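Local structure of oxalate--CoA ligase (Arabidopsis thaliana, 5IE2) at residues 4-7 / 8-12; 429-433 / 434-438. The protein is an AMP-binding enzyme of the ANL superfamily, with a large N-terminal domain and a smaller C-terminal domain, and is modelled here with ATP. One frame throughout, in Å; residues are numbered along the deposited sequence.

Contact 1 (4-7 / 8-12) comes first along the chain, at the start of helix 6-16; contact 2 (429-433 / 434-438) comes more than 400 residues later, between helix 423-430 and strand 436-446 in the C-terminal domain. Their centres are 45 Å apart, on opposite sides of the chain's centre, and their nearest atoms are about 31 Å apart. They share no helix, strand or sheet: each is an independent local structure, one in each domain. Contact 1 packs against helices 67-78, 184-198 and 215-227. Contact 2 lies where the small domain meets helix 294-304 of the large one, with the Leu431 side chain about 12 Å from the bound ATP.

Contact 1. Residues 4-7 / 8-12; sequences DTLS and GLLEN
Leu6 crosses Leu10, one helical turn on, with its CG and CD1 against Leu10 CG and CD1; the two side chains meet at an oblique angle, with Leu6 CG 4.0 Å from Leu10 CD1. Leu6 CG is anti to the backbone N (chi1 176°), beside its own carbonyl, which sends the branch along the helix toward Leu10. Leu10 CG also lies 3.3 Å from Leu6 O, the oxygen that takes Leu10 N in a 3.0 Å bond. Leu74 of helix 67-78 touches both leucines, while helix 215-227 adds Leu223 against Leu6 and Leu226 against Leu10.

This is the first turn of helix 6-16, and Thr5 is its N-cap. With chi1 at 72°, Thr5 OG1 sits between its own N and carbonyl carbon and accepts from Gly8 N at 2.9 Å, a somewhat bent bond that satisfies an amide at the open helix end. Thr5 O then starts the regular ladder, taking Leu9 N at 3.0 Å, and Ser7 O receives Glu11 N in the same way. Ser7 OG points out of this turn to a hydrogen bond with Gln184 NE2, tying the new helix to the start of helix 184-198.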
loop_
_atom_site.group_PDB
_atom_site.type_symbol
_atom_site.label_atom_id
_atom_site.label_comp_id
_atom_site.label_asym_id
_atom_site.label_seq_id
_atom_site.Cartn_x
_atom_site.Cartn_y
_atom_site.Cartn_z
ATOM N N ASP A 4 -2.155 5.518 -21.684
ATOM C CA ASP A 4 -3.316 5.085 -20.877
ATOM C C ASP A 4 -3.261 3.571 -20.601
ATOM O O ASP A 4 -4.259 2.927 -20.201
ATOM C CB ASP A 4 -4.612 5.506 -21.575
ATOM C CG ASP A 4 -4.700 5.026 -23.034
ATOM O OD1 ASP A 4 -3.688 4.594 -23.648
ATOM O OD2 ASP A 4 -5.829 5.156 -23.597
ATOM N N THR A 5 -2.090 2.951 -20.888
ATOM C CA THR A 5 -1.841 1.587 -20.366
ATOM C C THR A 5 -0.494 1.583 -19.633
ATOM O O THR A 5 0.433 2.305 -20.009
ATOM C CB THR A 5 -1.841 0.491 -21.465
ATOM O OG1 THR A 5 -0.678 0.603 -22.266
ATOM C CG2 THR A 5 -3.083 0.560 -22.398
ATOM N N LEU A 6 -0.381 0.741 -18.621
ATOM C CA LEU A 6 0.895 0.687 -17.924
ATOM C C LEU A 6 1.961 0.101 -18.837
ATOM O O LEU A 6 3.092 0.598 -18.882
ATOM C CB LEU A 6 0.759 -0.174 -16.659
ATOM C CG LEU A 6 2.088 -0.363 -15.935
ATOM C CD1 LEU A 6 2.624 0.975 -15.462
ATOM C CD2 LEU A 6 1.843 -1.360 -14.825
ATOM N N SER A 7 1.608 -0.951 -19.575
ATOM C CA SER A 7 2.620 -1.536 -20.470
ATOM C C SER A 7 3.112 -0.507 -21.499
ATOM O O SER A 7 4.328 -0.405 -21.790
ATOM C CB SER A 7 2.051 -2.771 -21.160
ATOM O OG SER A 7 1.776 -3.773 -20.172
ATOM N N GLY A 8 2.188 0.280 -22.051
ATOM C CA GLY A 8 2.593 1.346 -22.984
ATOM C C GLY A 8 3.478 2.445 -22.413
ATOM O O GLY A 8 4.475 2.924 -23.016
ATOM N N LEU A 9 3.141 2.849 -21.201
ATOM C CA LEU A 9 3.957 3.803 -20.519
ATOM C C LEU A 9 5.388 3.276 -20.330
ATOM O O LEU A 9 6.384 3.972 -20.566
ATOM C CB LEU A 9 3.360 4.102 -19.132
ATOM C CG LEU A 9 4.286 5.033 -18.348
ATOM C CD1 LEU A 9 4.436 6.412 -19.014
ATOM C CD2 LEU A 9 3.857 5.173 -16.913
ATOM N N LEU A 10 5.476 2.035 -19.873
ATOM C CA LEU A 10 6.813 1.493 -19.583
ATOM C C LEU A 10 7.647 1.301 -20.855
ATOM O O LEU A 10 8.902 1.399 -20.817
ATOM C CB LEU A 10 6.666 0.157 -18.848
ATOM C CG LEU A 10 6.050 0.314 -17.443
ATOM C CD1 LEU A 10 5.889 -1.090 -16.856
ATOM C CD2 LEU A 10 6.985 1.102 -16.507
ATOM N N GLU A 11 6.970 0.962 -21.951
ATOM C CA GLU A 11 7.661 0.901 -23.249
ATOM C C GLU A 11 8.274 2.270 -23.611
ATOM O O GLU A 11 9.439 2.369 -24.072
ATOM C CB GLU A 11 6.709 0.467 -24.379
ATOM C CG GLU A 11 7.407 0.438 -25.702
ATOM C CD GLU A 11 6.544 -0.006 -26.866
ATOM O OE1 GLU A 11 5.304 0.080 -26.762
ATOM O OE2 GLU A 11 7.133 -0.406 -27.906
ATOM N N ASN A 12 7.464 3.329 -23.476
ATOM C CA ASN A 12 7.981 4.699 -23.741
ATOM C C ASN A 12 9.168 5.055 -22.838
ATOM O O ASN A 12 10.143 5.637 -23.282
ATOM C CB ASN A 12 6.884 5.763 -23.541
ATOM C CG ASN A 12 5.793 5.657 -24.564
ATOM O OD1 ASN A 12 5.979 5.029 -25.636
ATOM N ND2 ASN A 12 4.638 6.267 -24.263
#

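Contact 2. Residues 429-433 / 434-438; sequences VLLTH and PDVSQ
A local turn contact links helix 423-430 to strand 436-446, an outer strand of the small three-stranded sheet in the C-terminal domain. Two type I beta turns carry the chain round, Leu430 to His433 and His433 to Val436, and His433 is shared by both. In the second, Val436 N gives a nearly straight 3.1 Å bond to His433 O, coming from well above the carbonyl plane.

His433 CG lies anti to the backbone N (chi1 -175°) and beside the carbonyl carbon, which sets ND1 before Asp435 N. Pro434 CD sits over one face of the ring in a CH-pi contact, 3.6 Å from the ring centroid, and Phe473 meets the ring edge-to-face. Val436 points back into the turn: its CG2 packs on His433 CB at 3.6 Å, and Val436 CB comes within 3.4 Å of Leu430 O. Farther out, the Leu431 and Gln438 side chains lie side by side, Leu431 CD2 3.7 Å from Gln438 OE1, while Gln438 NE2 reaches Gln265. Ser437 and Gln438 form a classic beta bulge opposite Ile458. One water sits between Leu431 O and Val436 O, 2.8 and 2.7 Å away.

Asp435 N donates to His433 ND1 at 2.9 Å, only slightly off the ring plane. That bond, with Pro434 on one face, sets the ring's rotation and uses ND1 as an acceptor, so a neutral His433 would probably carry its proton on NE2.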
loop_
_atom_site.group_PDB
_atom_site.type_symbol
_atom_site.label_atom_id
_atom_site.label_comp_id
_atom_site.label_asym_id
_atom_site.label_seq_id
_atom_site.Cartn_x
_atom_site.Cartn_y
_atom_site.Cartn_z
ATOM N N VAL A 429 -3.171 11.302 20.173
ATOM C CA VAL A 429 -2.803 11.777 21.530
ATOM C C VAL A 429 -1.969 10.733 22.291
ATOM O O VAL A 429 -0.981 11.073 22.956
ATOM C CB VAL A 429 -4.069 12.178 22.352
ATOM C CG1 VAL A 429 -3.764 12.259 23.878
ATOM C CG2 VAL A 429 -4.686 13.526 21.823
ATOM N N LEU A 430 -2.349 9.469 22.215
ATOM C CA LEU A 430 -1.613 8.424 22.967
ATOM C C LEU A 430 -0.156 8.408 22.595
ATOM O O LEU A 430 0.726 8.256 23.452
ATOM C CB LEU A 430 -2.191 7.056 22.679
ATOM C CG LEU A 430 -3.605 6.918 23.226
ATOM C CD1 LEU A 430 -4.231 5.586 22.739
ATOM C CD2 LEU A 430 -3.524 7.027 24.755
ATOM N N LEU A 431 0.114 8.540 21.297
ATOM C CA LEU A 431 1.513 8.505 20.861
ATOM C C LEU A 431 2.374 9.692 21.348
ATOM O O LEU A 431 3.606 9.658 21.197
ATOM C CB LEU A 431 1.577 8.465 19.317
ATOM C CG LEU A 431 1.086 7.151 18.716
ATOM C CD1 LEU A 431 1.234 7.145 17.172
ATOM C CD2 LEU A 431 1.828 5.948 19.299
ATOM N N THR A 432 1.745 10.752 21.860
ATOM C CA THR A 432 2.533 11.881 22.386
ATOM C C THR A 432 2.931 11.669 23.846
ATOM O O THR A 432 3.697 12.467 24.386
ATOM C CB THR A 432 1.817 13.246 22.285
ATOM O OG1 THR A 432 0.708 13.306 23.182
ATOM C CG2 THR A 432 1.295 13.498 20.874
ATOM N N HIS A 433 2.407 10.633 24.491
ATOM C CA HIS A 433 2.825 10.388 25.875
ATOM C C HIS A 433 4.283 9.957 25.858
ATOM O O HIS A 433 4.653 9.105 25.069
ATOM C CB HIS A 433 1.976 9.323 26.543
ATOM C CG HIS A 433 2.308 9.126 27.989
ATOM N ND1 HIS A 433 3.473 8.524 28.411
ATOM C CD2 HIS A 433 1.640 9.483 29.111
ATOM C CE1 HIS A 433 3.507 8.507 29.732
ATOM N NE2 HIS A 433 2.400 9.071 30.183
ATOM N N PRO A 434 5.119 10.549 26.735
ATOM C CA PRO A 434 6.579 10.321 26.710
ATOM C C PRO A 434 6.976 8.857 26.750
ATOM O O PRO A 434 8.004 8.492 26.155
ATOM C CB PRO A 434 7.071 11.018 27.991
ATOM C CG PRO A 434 6.049 12.035 28.298
ATOM C CD PRO A 434 4.715 11.533 27.752
ATOM N N ASP A 435 6.165 8.015 27.400
ATOM C CA ASP A 435 6.533 6.609 27.589
ATOM C C ASP A 435 5.782 5.637 26.706
ATOM O O ASP A 435 5.836 4.439 26.939
ATOM C CB ASP A 435 6.319 6.186 29.052
ATOM C CG ASP A 435 7.135 7.002 30.014
ATOM O OD1 ASP A 435 8.256 7.407 29.665
ATOM O OD2 ASP A 435 6.654 7.250 31.137
ATOM N N VAL A 436 5.059 6.138 25.703
ATOM C CA VAL A 436 4.311 5.257 24.810
ATOM C C VAL A 436 5.073 5.059 23.498
ATOM O O VAL A 436 5.454 6.021 22.819
ATOM C CB VAL A 436 2.880 5.813 24.509
ATOM C CG1 VAL A 436 2.231 5.009 23.442
ATOM C CG2 VAL A 436 2.017 5.814 25.781
ATOM N N SER A 437 5.339 3.809 23.162
ATOM C CA SER A 437 6.011 3.506 21.908
ATOM C C SER A 437 4.966 3.194 20.852
ATOM O O SER A 437 5.148 3.521 19.660
ATOM C CB SER A 437 6.973 2.340 22.062
ATOM O OG SER A 437 6.340 1.165 21.622
ATOM N N GLN A 438 3.888 2.529 21.258
ATOM C CA GLN A 438 2.810 2.292 20.310
ATOM C C GLN A 438 1.444 2.390 20.987
ATOM O O GLN A 438 1.325 2.143 22.176
ATOM C CB GLN A 438 2.959 0.929 19.616
ATOM C CG GLN A 438 1.902 0.675 18.529
ATOM C CD GLN A 438 1.960 1.689 17.341
ATOM O OE1 GLN A 438 1.435 2.822 17.425
ATOM N NE2 GLN A 438 2.579 1.253 16.217
HETATM O O HOH W 1 5.130 7.361 20.537
HETATM O O HOH W 2 6.564 9.019 23.048
#